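Long-range contacts in dual function macrocyclase-peptidase POPB (Galerina marginata, PDB 5N4B), which cleaves peptide bonds on the C-terminal side of proline and also closes peptides into macrocycles during biosynthesis of the amanitin toxins: residues Pro334-Ile339 against Asp359-Gln364; Arg379-Glu384 against Lys473-Ile478; Gly498-Ser503 against Ile621-Asn626; Ala405-Asn410 against Phe418-Gly423. The protein carries 1 engineered substitution. All coordinates share one frame; numbering follows the deposited sequence. Where two conformers were deposited one is given.

Contact 1: residues Pro334-Ile339 against Asp359-Gln364; sequences PQYKVI and DAKLAQ
The side-chain amide of Gln335 reaches over the start of the segment Asp359-Gln364: OE1 lies 3.5 Å from Lys361 CB, and NE2 passes 3.8 Å from Asp359 CA. A bend at chi2 (-85°) turns the amide along the Asp359-Lys361 backbone, where NE2 donates to the carbonyl of Lys358. The other flat group, the Tyr336 ring, is met obliquely; Lys361 CE comes to 4.0 Å of its CE1 as the two side chains run side by side in the same direction. Lys361 can keep pace with the ring because its chain is fully extended, with CG anti to the backbone N (chi1 -179°). The tyrosine hydroxyl bonds to Asp314 and the lysine nitrogen to the carbonyl of Gly532.

Between the backbones a single direct hydrogen bond is made, Leu362 N to Gln335 O at 2.9 Å and 163° at the hydrogen, close to the line of the C=O. The same oxygen takes a CA-H contact from Lys361 CA at 3.2 Å. Leu362 turns its CB toward the opposite segment, and its CD2 meets Val338 CG2 at 3.7 Å. A water lies 2.7 Å from Tyr336 O and 2.9 Å from Ala360 O; it can donate to either, but with further acceptors nearby its two hydrogens cannot serve them all at once.

The segments belong to successive four-stranded blades of the beta-propeller, beside the peptidase domain. The chemistry implies blades joined here by side-chain packing with one backbone bond and a water bridge between carbonyls, without a continuous sheet, while the polar ends find partners beyond the two segments.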
loop_
_atom_site.group_PDB
_atom_site.type_symbol
_atom_site.label_atom_id
_atom_site.label_comp_id
_atom_site.label_asym_id
_atom_site.label_seq_id
_atom_site.Cartn_x
_atom_site.Cartn_y
_atom_site.Cartn_z
ATOM N N PRO A 334 21.425 -7.612 -2.775
ATOM C CA PRO A 334 20.461 -6.514 -2.723
ATOM C C PRO A 334 19.348 -6.604 -3.724
ATOM O O PRO A 334 18.292 -5.988 -3.493
ATOM C CB PRO A 334 21.322 -5.271 -2.907
ATOM C CG PRO A 334 22.550 -5.726 -3.521
ATOM C CD PRO A 334 22.794 -7.134 -3.003
ATOM N N GLN A 335 19.480 -7.374 -4.814
ATOM C CA GLN A 335 18.404 -7.568 -5.775
ATOM C C GLN A 335 17.589 -8.825 -5.501
ATOM O O GLN A 335 16.686 -9.158 -6.291
ATOM C CB GLN A 335 18.970 -7.621 -7.190
ATOM C CG GLN A 335 19.621 -6.349 -7.639
ATOM C CD GLN A 335 18.700 -5.362 -8.207
ATOM O OE1 GLN A 335 17.538 -5.274 -7.886
ATOM N NE2 GLN A 335 19.251 -4.545 -9.116
ATOM N N TYR A 336 17.858 -9.495 -4.381
ATOM C CA TYR A 336 17.188 -10.703 -3.916
ATOM C C TYR A 336 17.579 -11.942 -4.719
ATOM O O TYR A 336 18.076 -11.863 -5.844
ATOM C CB TYR A 336 15.672 -10.507 -3.812
ATOM C CG TYR A 336 15.188 -9.609 -2.708
ATOM C CD1 TYR A 336 15.265 -8.226 -2.810
ATOM C CD2 TYR A 336 14.652 -10.144 -1.544
ATOM C CE1 TYR A 336 14.784 -7.395 -1.789
ATOM C CE2 TYR A 336 14.190 -9.311 -0.531
ATOM C CZ TYR A 336 14.267 -7.951 -0.676
ATOM O OH TYR A 336 13.814 -7.060 0.312
ATOM N N LYS A 337 17.301 -13.098 -4.125
ATOM C CA LYS A 337 17.668 -14.413 -4.660
ATOM C C LYS A 337 16.900 -15.465 -3.877
ATOM O O LYS A 337 16.225 -15.151 -2.907
ATOM C CB LYS A 337 19.175 -14.674 -4.573
ATOM C CG LYS A 337 19.712 -14.742 -3.164
ATOM C CD LYS A 337 21.176 -15.064 -3.114
ATOM C CE LYS A 337 21.730 -15.009 -1.710
ATOM N NZ LYS A 337 23.185 -15.442 -1.734
ATOM N N VAL A 338 16.981 -16.709 -4.310
ATOM C CA VAL A 338 16.413 -17.832 -3.562
ATOM C C VAL A 338 17.552 -18.664 -3.030
ATOM O O VAL A 338 18.411 -19.109 -3.818
ATOM C CB VAL A 338 15.478 -18.719 -4.400
ATOM C CG1 VAL A 338 14.935 -19.867 -3.552
ATOM C CG2 VAL A 338 14.348 -17.926 -5.021
ATOM N N ILE A 339 17.533 -18.919 -1.727
ATOM C CA ILE A 339 18.461 -19.821 -1.087
ATOM C C ILE A 339 17.705 -21.051 -0.590
ATOM O O ILE A 339 16.477 -21.070 -0.452
ATOM C CB ILE A 339 19.241 -19.164 0.081
ATOM C CG1 ILE A 339 18.253 -18.719 1.162
ATOM C CG2 ILE A 339 20.094 -18.008 -0.400
ATOM C CD1 ILE A 339 18.961 -18.315 2.467
ATOM N N ASP A 359 21.008 -7.039 -12.034
ATOM C CA ASP A 359 20.238 -5.899 -12.540
ATOM C C ASP A 359 18.746 -6.217 -12.716
ATOM O O ASP A 359 18.076 -5.687 -13.625
ATOM C CB ASP A 359 20.840 -5.403 -13.851
ATOM C CG ASP A 359 22.232 -4.799 -13.668
ATOM O OD1 ASP A 359 22.417 -3.812 -12.896
ATOM O OD2 ASP A 359 23.142 -5.359 -14.289
ATOM N N ALA A 360 18.218 -7.148 -11.928
ATOM C CA ALA A 360 16.775 -7.298 -11.886
ATOM C C ALA A 360 16.410 -7.816 -10.507
ATOM O O ALA A 360 17.001 -8.783 -10.037
ATOM C CB ALA A 360 16.254 -8.269 -12.930
ATOM N N LYS A 361 15.410 -7.212 -9.890
ATOM C CA LYS A 361 14.977 -7.582 -8.560
ATOM C C LYS A 361 14.067 -8.792 -8.640
ATOM O O LYS A 361 13.080 -8.819 -9.368
ATOM C CB LYS A 361 14.226 -6.409 -7.941
ATOM C CG LYS A 361 13.737 -6.675 -6.535
ATOM C CD LYS A 361 12.956 -5.492 -5.999
ATOM C CE LYS A 361 12.596 -5.657 -4.609
ATOM N NZ LYS A 361 11.691 -4.533 -4.205
ATOM N N LEU A 362 14.348 -9.776 -7.816
ATOM C CA LEU A 362 13.446 -10.913 -7.659
ATOM C C LEU A 362 12.346 -10.468 -6.699
ATOM O O LEU A 362 12.592 -10.273 -5.500
ATOM C CB LEU A 362 14.206 -12.116 -7.131
ATOM C CG LEU A 362 13.360 -13.367 -6.870
ATOM C CD1 LEU A 362 12.763 -13.891 -8.179
ATOM C CD2 LEU A 362 14.147 -14.413 -6.156
ATOM N N ALA A 363 11.146 -10.289 -7.215
ATOM C CA ALA A 363 10.042 -9.675 -6.463
ATOM C C ALA A 363 9.142 -10.683 -5.778
ATOM O O ALA A 363 8.600 -10.382 -4.707
ATOM C CB ALA A 363 9.195 -8.827 -7.416
ATOM N N GLN A 364 8.936 -11.848 -6.378
ATOM C CA GLN A 364 8.030 -12.855 -5.831
ATOM C C GLN A 364 8.431 -14.227 -6.361
ATOM O O GLN A 364 8.790 -14.347 -7.546
ATOM C CB GLN A 364 6.597 -12.535 -6.268
ATOM C CG GLN A 364 5.545 -13.396 -5.567
ATOM C CD GLN A 364 4.107 -13.210 -6.039
ATOM O OE1 GLN A 364 3.802 -12.501 -6.984
ATOM N NE2 GLN A 364 3.223 -13.956 -5.425
HETATM O O HOH W 1 17.722 -11.070 -8.445
#

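Contact 2: residues Arg379-Glu384 against Lys473-Ile478; sequences RNVKDE and KIPMFI
Apolar packing carries this contact, and Phe477 is at its centre. The far end of its ring is inserted against the turn residue Val381: CZ lies 3.8 Å from Val381 CB, and CE2 is the same distance from CG1. The two side chains run obliquely to each other. Lys382 also crosses the ring obliquely, its CG near the ring plane at the edge, 4.1 Å from Phe477 CE1. Pro475 adds a looser touch, its CG 4.3 Å from Val381 CG2. Phe477 reaches the turn because its CG is anti to the carbonyl carbon (chi1 -65°), and Phe424 meets its ring edge-to-face.

Polar atoms take part in a quieter way. The carbonyl oxygen Val381 O sits in the plane of the Phe477 ring, 3.5 Å from CZ, where it faces the positively polarised rim of C-H groups.

Backbone bonding explains how Val381 is presented. Arg379-Lys382 is a type I' turn, with positive phi at both Asn380 and Val381, and it closes a tight beta hairpin of one propeller blade through reciprocal bonds between Arg379 and Lys382. The hairpin tip projects at strand 473-481 of the alpha/beta-hydrolase domain, so the contact is an interdomain one.

Charge pairing stays within the hairpin. Arg379 grips Glu384 side-on, NE to OE2 at 3.0 Å and NH2 to OE1 at 3.2 Å, with both acceptors within 3° of the guanidinium plane. The carboxylate is instead approached from above its own plane, by 37° at OE2. Glu384 OE1 has a further partner in the hydroxyl of Tyr386.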
loop_
_atom_site.group_PDB
_atom_site.type_symbol
_atom_site.label_atom_id
_atom_site.label_comp_id
_atom_site.label_asym_id
_atom_site.label_seq_id
_atom_site.Cartn_x
_atom_site.Cartn_y
_atom_site.Cartn_z
ATOM N N ARG A 379 12.481 -5.783 -13.792
ATOM C CA ARG A 379 13.639 -5.318 -14.535
ATOM C C ARG A 379 13.252 -3.957 -15.124
ATOM O O ARG A 379 12.261 -3.851 -15.873
ATOM C CB ARG A 379 13.982 -6.315 -15.649
ATOM C CG ARG A 379 15.253 -5.900 -16.382
ATOM C CD ARG A 379 15.456 -6.698 -17.698
ATOM N NE ARG A 379 15.221 -8.069 -17.392
ATOM C CZ ARG A 379 16.074 -8.870 -16.770
ATOM N NH1 ARG A 379 17.288 -8.444 -16.421
ATOM N NH2 ARG A 379 15.672 -10.123 -16.502
ATOM N N ASN A 380 14.001 -2.918 -14.775
ATOM C CA ASN A 380 13.646 -1.572 -15.220
ATOM C C ASN A 380 12.198 -1.239 -14.830
ATOM O O ASN A 380 11.474 -0.552 -15.540
ATOM C CB ASN A 380 13.890 -1.354 -16.717
ATOM C CG ASN A 380 15.313 -1.472 -17.113
ATOM O OD1 ASN A 380 15.655 -2.189 -18.073
ATOM N ND2 ASN A 380 16.135 -0.826 -16.391
ATOM N N VAL A 381 11.790 -1.679 -13.641
ATOM C CA VAL A 381 10.507 -1.376 -13.027
ATOM C C VAL A 381 9.344 -1.988 -13.779
ATOM O O VAL A 381 8.181 -1.572 -13.608
ATOM C CB VAL A 381 10.320 0.144 -12.811
ATOM C CG1 VAL A 381 9.340 0.386 -11.642
ATOM C CG2 VAL A 381 11.629 0.852 -12.538
ATOM N N LYS A 382 9.614 -3.020 -14.563
ATOM C CA LYS A 382 8.592 -3.715 -15.328
ATOM C C LYS A 382 8.742 -5.216 -15.044
ATOM O O LYS A 382 9.849 -5.763 -15.055
ATOM C CB LYS A 382 8.785 -3.429 -16.816
ATOM C CG LYS A 382 8.522 -1.916 -17.161
ATOM C CD LYS A 382 8.985 -1.485 -18.528
ATOM C CE LYS A 382 10.483 -1.289 -18.579
ATOM N NZ LYS A 382 10.864 -1.005 -19.950
ATOM N N ASP A 383 7.638 -5.867 -14.763
ATOM C CA ASP A 383 7.658 -7.232 -14.289
ATOM C C ASP A 383 7.725 -8.243 -15.426
ATOM O O ASP A 383 7.070 -8.091 -16.473
ATOM C CB ASP A 383 6.433 -7.499 -13.417
ATOM C CG ASP A 383 6.521 -6.831 -12.058
ATOM O OD1 ASP A 383 7.636 -6.399 -11.607
ATOM O OD2 ASP A 383 5.492 -6.803 -11.324
ATOM N N GLU A 384 8.479 -9.309 -15.176
ATOM C CA GLU A 384 8.689 -10.422 -16.091
ATOM C C GLU A 384 8.423 -11.709 -15.325
ATOM O O GLU A 384 8.850 -11.855 -14.174
ATOM C CB GLU A 384 10.106 -10.422 -16.619
ATOM C CG GLU A 384 10.529 -9.090 -17.215
ATOM C CD GLU A 384 11.953 -9.090 -17.763
ATOM O OE1 GLU A 384 12.675 -10.109 -17.597
ATOM O OE2 GLU A 384 12.359 -8.086 -18.373
ATOM N N LYS A 473 21.368 8.277 -12.924
ATOM C CA LYS A 473 20.340 8.153 -13.936
ATOM C C LYS A 473 19.117 7.477 -13.336
ATOM O O LYS A 473 19.213 6.430 -12.693
ATOM C CB LYS A 473 20.872 7.361 -15.118
ATOM C CG LYS A 473 22.100 8.015 -15.762
ATOM C CD LYS A 473 21.831 9.431 -16.225
ATOM C CE LYS A 473 23.050 10.038 -16.960
ATOM N NZ LYS A 473 24.323 9.913 -16.143
ATOM N N ILE A 474 17.959 8.104 -13.531
ATOM C CA ILE A 474 16.699 7.691 -12.915
ATOM C C ILE A 474 15.724 7.433 -14.053
ATOM O O ILE A 474 15.554 8.304 -14.918
ATOM C CB ILE A 474 16.109 8.772 -11.992
ATOM C CG1 ILE A 474 17.110 9.364 -10.994
ATOM C CG2 ILE A 474 14.887 8.223 -11.274
ATOM C CD1 ILE A 474 17.592 8.492 -9.979
ATOM N N PRO A 475 15.012 6.307 -14.081
ATOM C CA PRO A 475 13.946 6.125 -15.079
ATOM C C PRO A 475 12.634 6.714 -14.598
ATOM O O PRO A 475 12.386 6.856 -13.399
ATOM C CB PRO A 475 13.805 4.598 -15.175
ATOM C CG PRO A 475 14.118 4.178 -13.776
ATOM C CD PRO A 475 15.136 5.121 -13.191
ATOM N N MET A 476 11.804 7.055 -15.568
ATOM C CA MET A 476 10.513 7.673 -15.297
ATOM C C MET A 476 9.515 7.183 -16.338
ATOM O O MET A 476 9.757 7.295 -17.546
ATOM C CB MET A 476 10.611 9.184 -15.387
ATOM C CG MET A 476 9.284 9.915 -15.221
ATOM S SD MET A 476 9.439 11.671 -14.761
ATOM C CE MET A 476 10.592 12.295 -15.974
ATOM N N PHE A 477 8.346 6.739 -15.879
ATOM C CA PHE A 477 7.253 6.428 -16.798
ATOM C C PHE A 477 6.513 7.700 -17.179
ATOM O O PHE A 477 6.285 8.574 -16.338
ATOM C CB PHE A 477 6.254 5.494 -16.138
ATOM C CG PHE A 477 6.790 4.139 -15.805
ATOM C CD1 PHE A 477 7.187 3.266 -16.806
ATOM C CD2 PHE A 477 6.869 3.722 -14.494
ATOM C CE1 PHE A 477 7.651 1.984 -16.476
ATOM C CE2 PHE A 477 7.317 2.401 -14.180
ATOM C CZ PHE A 477 7.696 1.578 -15.171
ATOM N N ILE A 478 6.184 7.819 -18.470
ATOM C CA ILE A 478 5.372 8.922 -18.978
ATOM C C ILE A 478 4.173 8.306 -19.676
ATOM O O ILE A 478 4.340 7.500 -20.604
ATOM C CB ILE A 478 6.164 9.842 -19.922
ATOM C CG1 ILE A 478 7.304 10.500 -19.117
ATOM C CG2 ILE A 478 5.261 10.893 -20.470
ATOM C CD1 ILE A 478 8.181 11.529 -19.908
#

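Contact 3: residues Gly498-Ser503 against Ile621-Asn626; sequences GGFATS and ISEYGN
Phe500 and Glu623 lie one over the other, the ring and the carboxylate planes only 18° apart. Glu623 CG covers one ring face, 3.8 Å from the centroid and 15° off the normal, a CH-pi contact. A bend at chi2 then carries the carboxylate back over the base of the phenylalanine, where OE2 accepts the N-H of Phe500 (N to OE2 2.9 Å); the donor comes from well above the carboxylate plane. Close by, Gly499 CA stands 3.2 Å from OE2. The same oxygen pairs with Lys547, while OE1 takes a bond from His539, so both carboxylate oxygens are held.

Tyr624 stands across Phe500 at 81°, an offset edge-to-face pair with centroids 6.0 Å apart, in which Phe500 offers its edge. Tyr624 OH lies 3.7 Å from Phe500 CE2, near the ring plane, and bonds to Asn579. Trp620 also meets Phe500 edge-to-face.

The Phe500 side chain is about 7 Å from that of Ala578, the engineered alanine at the charge-relay serine position of this alpha/beta hydrolase. Aromatic side chains grouped beside the nucleophile are consistent with the S1 proline pocket of prolyl oligopeptidases.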
loop_
_atom_site.group_PDB
_atom_site.type_symbol
_atom_site.label_atom_id
_atom_site.label_comp_id
_atom_site.label_asym_id
_atom_site.label_seq_id
_atom_site.Cartn_x
_atom_site.Cartn_y
_atom_site.Cartn_z
ATOM N N GLY A 498 8.487 7.377 -2.758
ATOM C CA GLY A 498 9.867 7.730 -2.482
ATOM C C GLY A 498 10.432 7.248 -1.161
ATOM O O GLY A 498 11.106 8.003 -0.458
ATOM N N GLY A 499 10.144 6.035 -0.788
ATOM C CA GLY A 499 10.632 5.544 0.484
ATOM C C GLY A 499 10.248 4.091 0.724
ATOM O O GLY A 499 9.421 3.476 0.024
ATOM N N PHE A 500 10.861 3.552 1.771
ATOM C CA PHE A 500 10.474 2.289 2.399
ATOM C C PHE A 500 10.673 1.082 1.483
ATOM O O PHE A 500 10.119 -0.002 1.758
ATOM C CB PHE A 500 9.060 2.337 2.962
ATOM C CG PHE A 500 8.877 3.369 4.054
ATOM C CD1 PHE A 500 9.231 3.045 5.376
ATOM C CD2 PHE A 500 8.387 4.639 3.790
ATOM C CE1 PHE A 500 9.085 3.951 6.389
ATOM C CE2 PHE A 500 8.241 5.591 4.835
ATOM C CZ PHE A 500 8.565 5.230 6.146
ATOM N N ALA A 501 11.508 1.234 0.454
ATOM C CA ALA A 501 11.711 0.184 -0.540
ATOM C C ALA A 501 10.430 -0.157 -1.284
ATOM O O ALA A 501 10.320 -1.235 -1.893
ATOM C CB ALA A 501 12.353 -1.066 0.082
ATOM N N THR A 502 9.444 0.740 -1.299
ATOM C CA THR A 502 8.213 0.566 -2.061
ATOM C C THR A 502 8.500 1.010 -3.493
ATOM O O THR A 502 9.026 2.093 -3.727
ATOM C CB THR A 502 7.108 1.386 -1.418
ATOM O OG1 THR A 502 6.910 0.872 -0.081
ATOM C CG2 THR A 502 5.820 1.318 -2.217
ATOM N N SER A 503 8.187 0.146 -4.439
ATOM C CA SER A 503 8.390 0.420 -5.854
ATOM C C SER A 503 7.200 1.172 -6.433
ATOM O O SER A 503 6.034 0.819 -6.190
ATOM C CB SER A 503 8.592 -0.894 -6.598
ATOM O OG SER A 503 9.866 -1.421 -6.283
ATOM N N ILE A 621 12.080 5.483 12.102
ATOM C CA ILE A 621 13.457 5.880 12.351
ATOM C C ILE A 621 14.410 5.198 11.375
ATOM O O ILE A 621 15.418 5.795 10.977
ATOM C CB ILE A 621 13.806 5.620 13.818
ATOM C CG1 ILE A 621 13.085 6.661 14.684
ATOM C CG2 ILE A 621 15.292 5.689 14.027
ATOM C CD1 ILE A 621 13.152 6.330 16.190
ATOM N N SER A 622 14.109 3.970 10.945
ATOM C CA SER A 622 14.967 3.320 9.958
ATOM C C SER A 622 14.910 4.013 8.605
ATOM O O SER A 622 15.801 3.795 7.775
ATOM C CB SER A 622 14.576 1.858 9.817
ATOM O OG SER A 622 13.236 1.731 9.472
ATOM N N GLU A 623 13.888 4.827 8.352
ATOM C CA GLU A 623 13.720 5.576 7.123
ATOM C C GLU A 623 14.224 7.006 7.180
ATOM O O GLU A 623 14.808 7.488 6.209
ATOM C CB GLU A 623 12.250 5.622 6.706
ATOM C CG GLU A 623 12.023 6.112 5.286
ATOM C CD GLU A 623 12.492 5.135 4.176
ATOM O OE1 GLU A 623 12.805 3.981 4.507
ATOM O OE2 GLU A 623 12.558 5.566 2.989
ATOM N N TYR A 624 14.006 7.702 8.287
ATOM C CA TYR A 624 14.279 9.135 8.404
ATOM C C TYR A 624 15.446 9.472 9.325
ATOM O O TYR A 624 15.944 10.606 9.252
ATOM C CB TYR A 624 13.026 9.849 8.923
ATOM C CG TYR A 624 11.767 9.653 8.115
ATOM C CD1 TYR A 624 11.802 9.734 6.758
ATOM C CD2 TYR A 624 10.555 9.411 8.730
ATOM C CE1 TYR A 624 10.661 9.549 5.996
ATOM C CE2 TYR A 624 9.407 9.228 7.995
ATOM C CZ TYR A 624 9.475 9.301 6.618
ATOM O OH TYR A 624 8.288 9.095 5.981
ATOM N N GLY A 625 15.865 8.559 10.197
ATOM C CA GLY A 625 16.753 8.910 11.287
ATOM C C GLY A 625 15.985 9.209 12.567
ATOM O O GLY A 625 14.755 9.303 12.604
ATOM N N ASN A 626 16.749 9.407 13.640
ATOM C CA ASN A 626 16.196 9.637 14.964
ATOM C C ASN A 626 16.465 11.086 15.372
ATOM O O ASN A 626 17.628 11.453 15.606
ATOM C CB ASN A 626 16.824 8.678 15.969
ATOM C CG ASN A 626 16.154 8.730 17.317
ATOM O OD1 ASN A 626 15.520 9.739 17.696
ATOM N ND2 ASN A 626 16.302 7.646 18.073
#

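Contact 4: residues Ala405-Asn410 against Phe418-Gly423; sequences AASIAN and FLTLSG
Ala406 and Leu421 touch on the tightly packed face of this antiparallel pair, Ala406 CB to Leu421 CD2 at 3.6 Å. Next along it, Ile408 and Leu419 run side by side, with CG1 of the isoleucine 4.0 Å from CD2 of the leucine. Both leucines have CG anti to the carbonyl carbon (chi1 -53°), which leans CD2 across to the partner strand.

The other face carries Ala405, Ser407, Ala409, Phe418, Thr420 and Ser422; there, apart from Phe418, the side chains are small or hydroxyl-bearing, and water lies among them. One water joins Ala405 O, at 2.9 Å, to Ser422 OG. Another lies 2.7 Å from Thr420 OG1 and bonds only weakly to Ser407 OG. Ser407 OG and Thr420 OG1 stay 4.0 Å apart; the threonine hydroxyl also bonds to a polar side chain of the bound peptide, which packs on Ser407, Ala409 and Ser422 as well.

Between the faces six backbone hydrogen bonds, two for each of the pairs Ala405-Ser422, Ser407-Thr420 and Ala409-Phe418, zip together strands 405-409 and 418-423, whose N-to-C directions are 160° apart.

Strand 405-409 is an edge strand of its four-stranded propeller blade, the first in chain order, and strand 416-423 connects it to strand 426-434. The packed face rests on Ile376 and Ile385 of the preceding blade, whose strand 361-368 supplies Gln364 OE1 to Ile408 N.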
loop_
_atom_site.group_PDB
_atom_site.type_symbol
_atom_site.label_atom_id
_atom_site.label_comp_id
_atom_site.label_asym_id
_atom_site.label_seq_id
_atom_site.Cartn_x
_atom_site.Cartn_y
_atom_site.Cartn_z
ATOM N N ALA A 405 2.863 -4.515 -14.177
ATOM C CA ALA A 405 3.076 -5.151 -12.885
ATOM C C ALA A 405 2.319 -6.467 -12.841
ATOM O O ALA A 405 1.184 -6.569 -13.346
ATOM C CB ALA A 405 2.597 -4.254 -11.734
ATOM N N ALA A 406 2.931 -7.483 -12.246
ATOM C CA ALA A 406 2.365 -8.827 -12.203
ATOM C C ALA A 406 2.434 -9.410 -10.795
ATOM O O ALA A 406 3.340 -9.103 -10.018
ATOM C CB ALA A 406 3.121 -9.727 -13.120
ATOM N N SER A 407 1.468 -10.251 -10.461
ATOM C CA SER A 407 1.494 -11.044 -9.234
ATOM C C SER A 407 1.026 -12.464 -9.515
ATOM O O SER A 407 0.309 -12.709 -10.493
ATOM C CB SER A 407 0.526 -10.504 -8.205
ATOM O OG SER A 407 0.719 -9.152 -7.969
ATOM N N ILE A 408 1.490 -13.405 -8.674
ATOM C CA ILE A 408 1.151 -14.822 -8.799
ATOM C C ILE A 408 0.130 -15.139 -7.740
ATOM O O ILE A 408 0.286 -14.717 -6.598
ATOM C CB ILE A 408 2.380 -15.718 -8.600
ATOM C CG1 ILE A 408 3.559 -15.288 -9.453
ATOM C CG2 ILE A 408 2.014 -17.194 -8.890
ATOM C CD1 ILE A 408 4.872 -15.827 -8.942
ATOM N N ALA A 409 -0.837 -15.966 -8.083
ATOM C CA ALA A 409 -1.828 -16.513 -7.151
ATOM C C ALA A 409 -1.942 -18.016 -7.387
ATOM O O ALA A 409 -2.224 -18.461 -8.510
ATOM C CB ALA A 409 -3.191 -15.873 -7.387
ATOM N N ASN A 410 -1.766 -18.788 -6.332
ATOM C CA ASN A 410 -1.839 -20.228 -6.470
ATOM C C ASN A 410 -1.857 -20.901 -5.100
ATOM O O ASN A 410 -1.622 -20.287 -4.052
ATOM C CB ASN A 410 -0.700 -20.787 -7.316
ATOM C CG ASN A 410 0.588 -20.911 -6.577
ATOM O OD1 ASN A 410 1.043 -19.989 -5.920
ATOM N ND2 ASN A 410 1.178 -22.076 -6.652
ATOM N N PHE A 418 -2.358 -18.841 -11.336
ATOM C CA PHE A 418 -2.797 -17.653 -12.027
ATOM C C PHE A 418 -1.773 -16.535 -11.908
ATOM O O PHE A 418 -0.943 -16.474 -10.994
ATOM C CB PHE A 418 -4.122 -17.098 -11.448
ATOM C CG PHE A 418 -5.243 -18.035 -11.563
ATOM C CD1 PHE A 418 -5.889 -18.218 -12.781
ATOM C CD2 PHE A 418 -5.652 -18.785 -10.470
ATOM C CE1 PHE A 418 -6.903 -19.138 -12.897
ATOM C CE2 PHE A 418 -6.715 -19.701 -10.614
ATOM C CZ PHE A 418 -7.283 -19.874 -11.812
ATOM N N LEU A 419 -1.844 -15.640 -12.895
ATOM C CA LEU A 419 -1.143 -14.359 -12.878
ATOM C C LEU A 419 -2.167 -13.246 -12.980
ATOM O O LEU A 419 -3.085 -13.309 -13.821
ATOM C CB LEU A 419 -0.154 -14.215 -14.023
ATOM C CG LEU A 419 0.865 -15.313 -14.193
ATOM C CD1 LEU A 419 1.640 -15.089 -15.520
ATOM C CD2 LEU A 419 1.779 -15.386 -13.038
ATOM N N THR A 420 -2.014 -12.231 -12.142
ATOM C CA THR A 420 -2.800 -11.007 -12.277
ATOM C C THR A 420 -1.886 -9.921 -12.836
ATOM O O THR A 420 -0.796 -9.670 -12.301
ATOM C CB THR A 420 -3.481 -10.594 -10.990
ATOM O OG1 THR A 420 -2.536 -10.398 -9.972
ATOM C CG2 THR A 420 -4.391 -11.711 -10.514
ATOM N N LEU A 421 -2.307 -9.324 -13.941
ATOM C CA LEU A 421 -1.495 -8.445 -14.784
ATOM C C LEU A 421 -2.221 -7.116 -14.923
ATOM O O LEU A 421 -3.406 -7.086 -15.293
ATOM C CB LEU A 421 -1.295 -9.071 -16.185
ATOM C CG LEU A 421 -0.749 -10.499 -16.154
ATOM C CD1 LEU A 421 -0.770 -11.031 -17.561
ATOM C CD2 LEU A 421 0.641 -10.561 -15.554
ATOM N N SER A 422 -1.526 -6.024 -14.665
ATOM C CA SER A 422 -2.109 -4.702 -14.910
ATOM C C SER A 422 -1.004 -3.699 -15.172
ATOM O O SER A 422 0.167 -3.963 -14.932
ATOM C CB SER A 422 -2.995 -4.232 -13.769
ATOM O OG SER A 422 -2.225 -3.840 -12.640
ATOM N N GLY A 423 -1.381 -2.537 -15.682
ATOM C CA GLY A 423 -0.420 -1.502 -15.960
ATOM C C GLY A 423 -1.137 -0.265 -16.436
ATOM O O GLY A 423 -2.356 -0.172 -16.349
HETATM O O HOH W 2 -0.878 -5.998 -11.373
HETATM O O HOH W 3 -1.908 -7.756 -9.573
#

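Contacts 1 and 4 lie within the propeller and contact 3 in the peptidase domain, whereas contact 2 joins the two. All four are largely buried, but contact 1 includes exposed Asp359 and the 405-423 hairpin of contact 4 has a wet, peptide-facing side. Regular sheet bonding belongs to contact 4 alone; contact 1 has one direct backbone bond, contact 2 relies on apolar packing, and contact 3 on a buried carboxylate among aromatics. Segments 359-364 and 379-384 share a blade: Ala360 CB packs on Arg379 NH1 at 3.6 Å. That blade also meets contact 4, where Asp383 OD2 probably accepts Ala406 N at 2.8 Å.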